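Local coordinates for uncharacterized protein (Azotobacter vinelandii, PDB 6RK0) that probably acts as a low-potential terminal oxidase, a flavocytochrome carrying FAD and heme b that is associated with the iron-only nitrogenase, at residues 43-48 against 58-63; 88-93 against 114-119. All coordinates share one frame; numbering follows the deposited sequence. Where two conformers were deposited one is given.

Interaction 1 (43-48 against 58-63); sequences PLAHVG and TPTFFW. With FAD (flavin-adenine dinucleotide), chain F.
Val47 and Thr58 form one of the two hydrogen-bonded pairs of this antiparallel hairpin; the bond from Thr58 N to Val47 O measures 2.8 Å and is nearly straight, with 174° at the hydrogen. Val47 O takes a second donor, a water at 2.8 Å also hydrogen-bonded to Thr58 OG1. Two residues along, Ala45 N reaches Thr60 O at 2.8 Å and Thr60 N returns a bond to Ala45 O. Past the last bridge, Phe62 N meets Pro43 O at 2.9 Å with only 142° at the hydrogen. Pro59 can donate no backbone N-H, but it faces His46 in a non-hydrogen-bonded pair, where no N-H toward 43-48 is needed.

Two backbone atoms of 58-63 turned away from 43-48 serve the cofactor: Pro59 O accepts the ribityl hydroxyl O2' of FAD at 2.8 Å, and Phe61 N donates to flavin O4 at 3.2 Å. From the Ala45 face, Thr60 OG1 comes within 3.1 Å of flavin C4.

Packing follows the alternation of the sheet. On the face of Leu44 and His46, the imidazole lies obliquely against Pro59 CB while its NE2 bonds to Ser93 OG of the second subunit. Leu44 CD1 touches the flavin methyl C7M. Pro43 CB sits over one face of the Phe61 ring in the conformer described here; Phe61 also has a second, so this contact is less certain. Phe61 also touches the heme, near His72, the axial ligand of its iron. Phe62 has CG between its backbone N and carbonyl carbon (chi1 75°), which lays CD1 3.5 Å from Ala45 CB.

Main-chain atoms thus help to position O2' and O4, consistent with part of the flavin placement following the strand register; the Phe61 N-H would probably draw electron density toward O4.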
loop_
_atom_site.group_PDB
_atom_site.type_symbol
_atom_site.label_atom_id
_atom_site.label_comp_id
_atom_site.label_asym_id
_atom_site.label_seq_id
_atom_site.Cartn_x
_atom_site.Cartn_y
_atom_site.Cartn_z
ATOM N N PRO A 43 8.742 2.576 -4.384
ATOM C CA PRO A 43 8.629 3.981 -3.992
ATOM C C PRO A 43 7.436 4.275 -3.111
ATOM O O PRO A 43 7.311 5.434 -2.691
ATOM C CB PRO A 43 8.448 4.681 -5.339
ATOM C CG PRO A 43 7.631 3.691 -6.128
ATOM C CD PRO A 43 8.167 2.338 -5.722
ATOM N N LEU A 44 6.547 3.306 -2.861
ATOM C CA LEU A 44 5.256 3.620 -2.248
ATOM C C LEU A 44 5.214 3.249 -0.767
ATOM O O LEU A 44 5.307 2.049 -0.413
ATOM C CB LEU A 44 4.123 2.907 -2.994
ATOM C CG LEU A 44 2.714 3.109 -2.443
ATOM C CD1 LEU A 44 2.322 4.580 -2.431
ATOM C CD2 LEU A 44 1.699 2.268 -3.207
ATOM N N ALA A 45 4.990 4.265 0.076
ATOM C CA ALA A 45 4.823 4.111 1.525
ATOM C C ALA A 45 3.426 4.532 1.940
ATOM O O ALA A 45 2.709 5.211 1.191
ATOM C CB ALA A 45 5.846 4.965 2.263
ATOM N N HIS A 46 3.098 4.205 3.183
ATOM C CA HIS A 46 1.878 4.659 3.829
ATOM C C HIS A 46 2.264 5.201 5.196
ATOM O O HIS A 46 2.790 4.471 6.042
ATOM C CB HIS A 46 0.861 3.503 3.954
ATOM C CG HIS A 46 0.291 3.103 2.635
ATOM N ND1 HIS A 46 0.948 2.281 1.749
ATOM C CD2 HIS A 46 -0.840 3.506 1.993
ATOM C CE1 HIS A 46 0.231 2.216 0.632
ATOM N NE2 HIS A 46 -0.861 2.937 0.749
ATOM N N VAL A 47 2.019 6.491 5.413
ATOM C CA VAL A 47 2.440 7.188 6.631
ATOM C C VAL A 47 1.255 7.350 7.560
ATOM O O VAL A 47 0.213 7.897 7.148
ATOM C CB VAL A 47 3.067 8.556 6.301
ATOM C CG1 VAL A 47 3.364 9.340 7.585
ATOM C CG2 VAL A 47 4.325 8.377 5.486
ATOM N N GLY A 48 1.420 6.917 8.813
ATOM C CA GLY A 48 0.380 7.058 9.837
ATOM C C GLY A 48 0.684 8.279 10.688
ATOM O O GLY A 48 1.802 8.457 11.158
ATOM N N THR A 58 -1.697 8.027 5.064
ATOM C CA THR A 58 -1.486 8.787 3.832
ATOM C C THR A 58 -0.566 8.025 2.901
ATOM O O THR A 58 0.612 7.816 3.257
ATOM C CB THR A 58 -0.895 10.153 4.163
ATOM O OG1 THR A 58 -1.791 10.870 5.013
ATOM C CG2 THR A 58 -0.642 10.961 2.885
ATOM N N PRO A 59 -1.016 7.634 1.702
ATOM C CA PRO A 59 -0.088 7.060 0.720
ATOM C C PRO A 59 0.839 8.137 0.197
ATOM O O PRO A 59 0.391 9.263 -0.074
ATOM C CB PRO A 59 -1.007 6.548 -0.389
ATOM C CG PRO A 59 -2.360 6.978 -0.084
ATOM C CD PRO A 59 -2.398 7.725 1.189
ATOM N N THR A 60 2.123 7.810 0.036
ATOM C CA THR A 60 3.058 8.800 -0.475
ATOM C C THR A 60 4.274 8.098 -1.065
ATOM O O THR A 60 4.620 6.985 -0.672
ATOM C CB THR A 60 3.438 9.776 0.645
ATOM O OG1 THR A 60 4.117 10.880 0.068
ATOM C CG2 THR A 60 4.292 9.092 1.745
ATOM N N PHE A 61 4.949 8.770 -1.989
ATOM C CA PHE A 61 6.256 8.298 -2.438
ATOM C C PHE A 61 7.312 8.559 -1.366
ATOM O O PHE A 61 7.163 9.473 -0.546
ATOM C CB PHE A 61 6.647 8.958 -3.765
ATOM C CG PHE A 61 6.203 8.156 -4.986
ATOM C CD1 PHE A 61 5.042 7.324 -4.951
ATOM C CD2 PHE A 61 7.018 8.062 -6.080
ATOM C CE1 PHE A 61 4.642 6.575 -6.079
ATOM C CE2 PHE A 61 6.627 7.349 -7.207
ATOM C CZ PHE A 61 5.453 6.595 -7.211
ATOM N N PHE A 62 8.396 7.771 -1.394
ATOM C CA PHE A 62 9.535 8.029 -0.519
ATOM C C PHE A 62 10.799 7.583 -1.198
ATOM O O PHE A 62 10.774 6.799 -2.153
ATOM C CB PHE A 62 9.392 7.300 0.843
ATOM C CG PHE A 62 9.661 5.823 0.738
ATOM C CD1 PHE A 62 8.721 4.954 0.193
ATOM C CD2 PHE A 62 10.910 5.318 1.039
ATOM C CE1 PHE A 62 9.010 3.634 -0.010
ATOM C CE2 PHE A 62 11.217 3.983 0.839
ATOM C CZ PHE A 62 10.266 3.136 0.320
ATOM N N TRP A 63 11.924 8.092 -0.681
ATOM C CA TRP A 63 13.224 7.648 -1.159
ATOM C C TRP A 63 14.169 7.502 0.029
ATOM O O TRP A 63 13.989 8.153 1.056
ATOM C CB TRP A 63 13.794 8.560 -2.253
ATOM C CG TRP A 63 14.173 9.934 -1.849
ATOM C CD1 TRP A 63 15.463 10.398 -1.673
ATOM C CD2 TRP A 63 13.309 11.081 -1.628
ATOM N NE1 TRP A 63 15.426 11.728 -1.348
ATOM C CE2 TRP A 63 14.139 12.182 -1.336
ATOM C CE3 TRP A 63 11.925 11.291 -1.692
ATOM C CZ2 TRP A 63 13.609 13.475 -1.098
ATOM C CZ3 TRP A 63 11.402 12.578 -1.486
ATOM C CH2 TRP A 63 12.250 13.638 -1.165
HETATM P PA FAD F . -6.142 17.126 2.791
HETATM O O1A FAD F . -6.797 17.524 1.529
HETATM O O2A FAD F . -5.794 18.172 3.772
HETATM O O5B FAD F . -6.988 15.990 3.514
HETATM C C5B FAD F . -8.382 16.227 3.812
HETATM C C4B FAD F . -9.158 14.970 3.583
HETATM O O4B FAD F . -9.053 14.569 2.198
HETATM C C3B FAD F . -8.658 13.748 4.348
HETATM O O3B FAD F . -9.064 13.752 5.713
HETATM C C2B FAD F . -9.237 12.604 3.513
HETATM O O2B FAD F . -10.593 12.383 3.866
HETATM C C1B FAD F . -9.150 13.160 2.084
HETATM N N9A FAD F . -7.967 12.676 1.366
HETATM C C8A FAD F . -6.708 13.199 1.390
HETATM N N7A FAD F . -5.841 12.505 0.693
HETATM C C5A FAD F . -6.585 11.450 0.179
HETATM C C6A FAD F . -6.240 10.353 -0.637
HETATM N N6A FAD F . -5.002 10.102 -1.088
HETATM N N1A FAD F . -7.223 9.468 -0.933
HETATM C C2A FAD F . -8.460 9.685 -0.468
HETATM N N3A FAD F . -8.894 10.688 0.310
HETATM C C4A FAD F . -7.898 11.533 0.595
HETATM N N1 FAD F . 1.174 13.317 -1.762
HETATM C C2 FAD F . 2.343 14.009 -1.609
HETATM O O2 FAD F . 2.368 15.119 -1.075
HETATM N N3 FAD F . 3.522 13.468 -2.035
HETATM C C4 FAD F . 3.651 12.228 -2.630
HETATM O O4 FAD F . 4.763 11.776 -2.921
HETATM C C4X FAD F . 2.399 11.531 -2.851
HETATM N N5 FAD F . 2.437 10.350 -3.475
HETATM C C5X FAD F . 1.238 9.639 -3.573
HETATM C C6 FAD F . 1.250 8.367 -4.162
HETATM C C7 FAD F . 0.079 7.614 -4.268
HETATM C C7M FAD F . 0.120 6.261 -4.928
HETATM C C8 FAD F . -1.130 8.154 -3.802
HETATM C C8M FAD F . -2.411 7.375 -3.856
HETATM C C9 FAD F . -1.150 9.435 -3.245
HETATM C C9A FAD F . 0.018 10.190 -3.135
HETATM N N10 FAD F . 0.032 11.492 -2.588
HETATM C C10 FAD F . 1.210 12.147 -2.370
HETATM C "C1'" FAD F . -1.195 12.153 -2.114
HETATM C "C2'" FAD F . -1.422 11.962 -0.620
HETATM O "O2'" FAD F . -1.970 10.675 -0.377
HETATM C "C3'" FAD F . -2.382 13.019 -0.075
HETATM O "O3'" FAD F . -3.612 12.941 -0.789
HETATM C "C4'" FAD F . -1.844 14.443 -0.158
HETATM O "O4'" FAD F . -0.513 14.487 0.366
HETATM C "C5'" FAD F . -2.730 15.424 0.568
HETATM O "O5'" FAD F . -2.852 14.998 1.951
HETATM P P FAD F . -3.426 15.976 3.031
HETATM O O1P FAD F . -2.628 17.255 3.090
HETATM O O2P FAD F . -3.585 15.182 4.300
HETATM O O3P FAD F . -4.866 16.277 2.413
HETATM O O HOH W 1 -1.087 10.356 7.664
#

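Interaction 2 (88-93 against 114-119); sequences ICLTVS and VMLLGR. With FAD (flavin-adenine dinucleotide), chain G.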
loop_
_atom_site.group_PDB
_atom_site.type_symbol
_atom_site.label_atom_id
_atom_site.label_comp_id
_atom_site.label_asym_id
_atom_site.label_seq_id
_atom_site.Cartn_x
_atom_site.Cartn_y
_atom_site.Cartn_z
ATOM N N ILE A 88 5.530 8.923 14.531
ATOM C CA ILE A 88 4.737 8.355 13.443
ATOM C C ILE A 88 5.171 6.930 13.137
ATOM O O ILE A 88 6.173 6.414 13.641
ATOM C CB ILE A 88 4.782 9.248 12.195
ATOM C CG1 ILE A 88 6.212 9.364 11.654
ATOM C CG2 ILE A 88 4.114 10.595 12.468
ATOM C CD1 ILE A 88 6.317 9.960 10.266
ATOM N N CYS A 89 4.391 6.304 12.252
ATOM C CA CYS A 89 4.732 5.010 11.667
ATOM C C CYS A 89 4.748 5.202 10.161
ATOM O O CYS A 89 3.764 5.657 9.592
ATOM C CB CYS A 89 3.679 3.978 12.036
ATOM S SG CYS A 89 3.916 2.318 11.313
ATOM N N LEU A 90 5.828 4.792 9.512
ATOM C CA LEU A 90 5.917 4.776 8.047
ATOM C C LEU A 90 6.016 3.302 7.648
ATOM O O LEU A 90 6.977 2.609 8.021
ATOM C CB LEU A 90 7.104 5.613 7.581
ATOM C CG LEU A 90 7.242 5.791 6.070
ATOM C CD1 LEU A 90 8.022 7.066 5.761
ATOM C CD2 LEU A 90 7.918 4.573 5.422
ATOM N N THR A 91 5.002 2.807 6.939
ATOM C CA THR A 91 4.934 1.416 6.528
ATOM C C THR A 91 5.175 1.309 5.037
ATOM O O THR A 91 4.600 2.067 4.240
ATOM C CB THR A 91 3.566 0.819 6.911
ATOM O OG1 THR A 91 3.515 0.790 8.338
ATOM C CG2 THR A 91 3.371 -0.576 6.326
ATOM N N VAL A 92 5.978 0.325 4.637
ATOM C CA VAL A 92 6.210 0.008 3.242
ATOM C C VAL A 92 5.881 -1.452 3.069
ATOM O O VAL A 92 6.504 -2.313 3.701
ATOM C CB VAL A 92 7.660 0.315 2.829
ATOM C CG1 VAL A 92 7.875 -0.124 1.391
ATOM C CG2 VAL A 92 7.958 1.805 3.005
ATOM N N SER A 93 4.913 -1.746 2.202
ATOM C CA SER A 93 4.483 -3.119 1.950
ATOM C C SER A 93 4.651 -3.471 0.477
ATOM O O SER A 93 4.404 -2.656 -0.414
ATOM C CB SER A 93 3.049 -3.387 2.371
ATOM O OG SER A 93 2.174 -2.521 1.769
ATOM N N VAL A 114 7.970 -3.447 5.960
ATOM C CA VAL A 114 8.783 -2.794 6.979
ATOM C C VAL A 114 7.983 -1.657 7.588
ATOM O O VAL A 114 7.256 -0.945 6.880
ATOM C CB VAL A 114 10.158 -2.336 6.440
ATOM C CG1 VAL A 114 10.004 -1.358 5.280
ATOM C CG2 VAL A 114 11.047 -1.759 7.573
ATOM N N MET A 115 8.113 -1.507 8.906
ATOM C CA MET A 115 7.564 -0.374 9.643
ATOM C C MET A 115 8.748 0.363 10.244
ATOM O O MET A 115 9.583 -0.235 10.937
ATOM C CB MET A 115 6.594 -0.802 10.740
ATOM C CG MET A 115 5.340 -1.454 10.194
ATOM S SD MET A 115 4.262 -1.941 11.545
ATOM C CE MET A 115 2.945 -2.772 10.647
ATOM N N LEU A 116 8.794 1.662 10.002
ATOM C CA LEU A 116 9.754 2.594 10.591
ATOM C C LEU A 116 9.029 3.484 11.567
ATOM O O LEU A 116 8.005 4.100 11.223
ATOM C CB LEU A 116 10.374 3.496 9.517
ATOM C CG LEU A 116 11.020 2.832 8.327
ATOM C CD1 LEU A 116 11.606 3.860 7.399
ATOM C CD2 LEU A 116 12.054 1.786 8.725
ATOM N N LEU A 117 9.536 3.562 12.796
ATOM C CA LEU A 117 8.888 4.346 13.836
ATOM C C LEU A 117 9.786 5.496 14.275
ATOM O O LEU A 117 11.019 5.380 14.271
ATOM C CB LEU A 117 8.622 3.486 15.075
ATOM C CG LEU A 117 7.710 2.290 14.849
ATOM C CD1 LEU A 117 7.306 1.706 16.151
ATOM C CD2 LEU A 117 6.501 2.546 13.904
ATOM N N GLY A 118 9.153 6.569 14.713
ATOM C CA GLY A 118 9.888 7.601 15.427
ATOM C C GLY A 118 9.480 8.993 15.028
ATOM O O GLY A 118 8.406 9.243 14.488
ATOM N N ARG A 119 10.367 9.933 15.340
ATOM C CA ARG A 119 10.079 11.347 15.168
ATOM C C ARG A 119 10.735 11.812 13.872
ATOM O O ARG A 119 11.969 11.860 13.768
ATOM C CB ARG A 119 10.595 12.141 16.366
ATOM C CG ARG A 119 10.169 13.593 16.394
ATOM C CD ARG A 119 8.682 13.780 16.562
ATOM N NE ARG A 119 8.142 13.111 17.737
ATOM C CZ ARG A 119 7.790 13.732 18.861
ATOM N NH1 ARG A 119 7.943 15.053 18.994
ATOM N NH2 ARG A 119 7.265 13.003 19.855
HETATM P PA FAD G . 2.262 -7.483 16.666
HETATM O O1A FAD G . 3.209 -8.615 16.520
HETATM O O2A FAD G . 1.458 -7.400 17.924
HETATM O O5B FAD G . 3.025 -6.112 16.415
HETATM C C5B FAD G . 4.170 -5.783 17.231
HETATM C C4B FAD G . 5.191 -5.069 16.385
HETATM O O4B FAD G . 5.583 -5.926 15.292
HETATM C C3B FAD G . 4.708 -3.806 15.688
HETATM O O3B FAD G . 4.648 -2.698 16.562
HETATM C C2B FAD G . 5.702 -3.684 14.537
HETATM O O2B FAD G . 6.875 -3.064 15.004
HETATM C C1B FAD G . 5.951 -5.147 14.169
HETATM N N9A FAD G . 5.142 -5.591 13.034
HETATM C C8A FAD G . 3.873 -6.097 13.044
HETATM N N7A FAD G . 3.402 -6.335 11.848
HETATM C C5A FAD G . 4.417 -5.948 10.993
HETATM C C6A FAD G . 4.529 -5.949 9.583
HETATM N N6A FAD G . 3.550 -6.337 8.743
HETATM N N1A FAD G . 5.681 -5.478 9.050
HETATM C C2A FAD G . 6.649 -5.065 9.872
HETATM N N3A FAD G . 6.663 -5.008 11.205
HETATM C C4A FAD G . 5.499 -5.490 11.710
HETATM N N1 FAD G . -2.475 -9.781 8.899
HETATM C C2 FAD G . -3.728 -10.259 9.167
HETATM O O2 FAD G . -4.087 -10.529 10.322
HETATM N N3 FAD G . -4.638 -10.419 8.146
HETATM C C4 FAD G . -4.401 -10.139 6.836
HETATM O O4 FAD G . -5.282 -10.245 5.983
HETATM C C4X FAD G . -3.054 -9.689 6.560
HETATM N N5 FAD G . -2.716 -9.424 5.284
HETATM C C5X FAD G . -1.441 -8.907 5.044
HETATM C C6 FAD G . -1.089 -8.555 3.728
HETATM C C7 FAD G . 0.161 -8.007 3.442
HETATM C C7M FAD G . 0.526 -7.656 2.015
HETATM C C8 FAD G . 1.073 -7.794 4.498
HETATM C C8M FAD G . 2.388 -7.134 4.258
HETATM C C9 FAD G . 0.732 -8.179 5.793
HETATM C C9A FAD G . -0.512 -8.706 6.083
HETATM N N10 FAD G . -0.881 -9.106 7.388
HETATM C C10 FAD G . -2.172 -9.520 7.660
HETATM C "C1'" FAD G . 0.036 -8.970 8.533
HETATM C "C2'" FAD G . -0.203 -7.687 9.308
HETATM O "O2'" FAD G . 0.442 -6.610 8.650
HETATM C "C3'" FAD G . 0.342 -7.812 10.728
HETATM O "O3'" FAD G . 1.725 -8.133 10.677
HETATM C "C4'" FAD G . -0.389 -8.858 11.560
HETATM O "O4'" FAD G . -1.797 -8.640 11.473
HETATM C "C5'" FAD G . 0.011 -8.773 13.010
HETATM O "O5'" FAD G . -0.191 -7.427 13.491
HETATM P P FAD G . -0.166 -7.088 15.031
HETATM O O1P FAD G . -1.116 -7.960 15.808
HETATM O O2P FAD G . -0.317 -5.578 15.154
HETATM O O3P FAD G . 1.341 -7.484 15.376
#
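Leu116 O is approached by two groups of strand 88-93: Leu90 N, which donates at 2.9 Å in the carbonyl plane, and Cys89 CA, whose C-H···O contact spans 3.4 Å. Leu116 N bonds back to Leu90 O, and the ladder runs on through Val92 with Val114 and Ile88 with Gly118. In that last pair the return bond, from Gly118 N to Ile88 O, stretches to 3.2 Å. With phi at 139°, Gly118 adopts a backbone shape in which a side chain would strike the preceding carbonyl.

Thr91 and Met115 lie side by side on one face, with Thr91 OG1 3.4 Å from Met115 CG; that hydroxyl bonds to Val57 O of the second subunit. Beyond CG the methionine is extended (chi2 179°, chi3 -176°), carrying its thioether to the adenine of FAD. Met115 CE stands above the base at 3.5 Å from C5A, and SD lies 3.8 Å from C4A. Replacing this methionine by an alanine would probably leave that side of the adenine without its thioether contact and the base freer to shift. On the same face, Leu117 CD2 meets Cys89 SG at 3.7 Å.

On the other face the side chains of the two strands that meet are aliphatic, Leu90 CD2 approaching Leu116 CD1 and Val92 CB meeting Val114 CG1. Strand 68-74 packs there through Val69 and Trp71. Within the sheet, strand 44-51 borders 88-93 and strand 169-174 borders 114-118, while Pro55, Val57 and Pro59 of the second subunit pack against the Thr91 and Met115 face.

In the fold
Interaction 1 comes first in the chain and interaction 2 follows, their centres about 9 Å apart in one antiparallel sheet. Each is a hairpin, and the inner strands 44-51 and 88-100 are neighbours, giving the order 54-65, 44-51, 88-100, 108-118. The seam between them is probably hydrogen-bonded, His46 N to Thr91 O and Gly48 N to Cys89 O both measuring 2.8 Å. This is consistent with the split barrel of the pyridoxamine 5'-phosphate oxidase family. The hairpins serve different FAD molecules: 58-63 holds the flavin end of one, and Met115 touches the adenine of the other. Both touch the second subunit, which also contributes bonds to each FAD, so the pockets depend on the dimer.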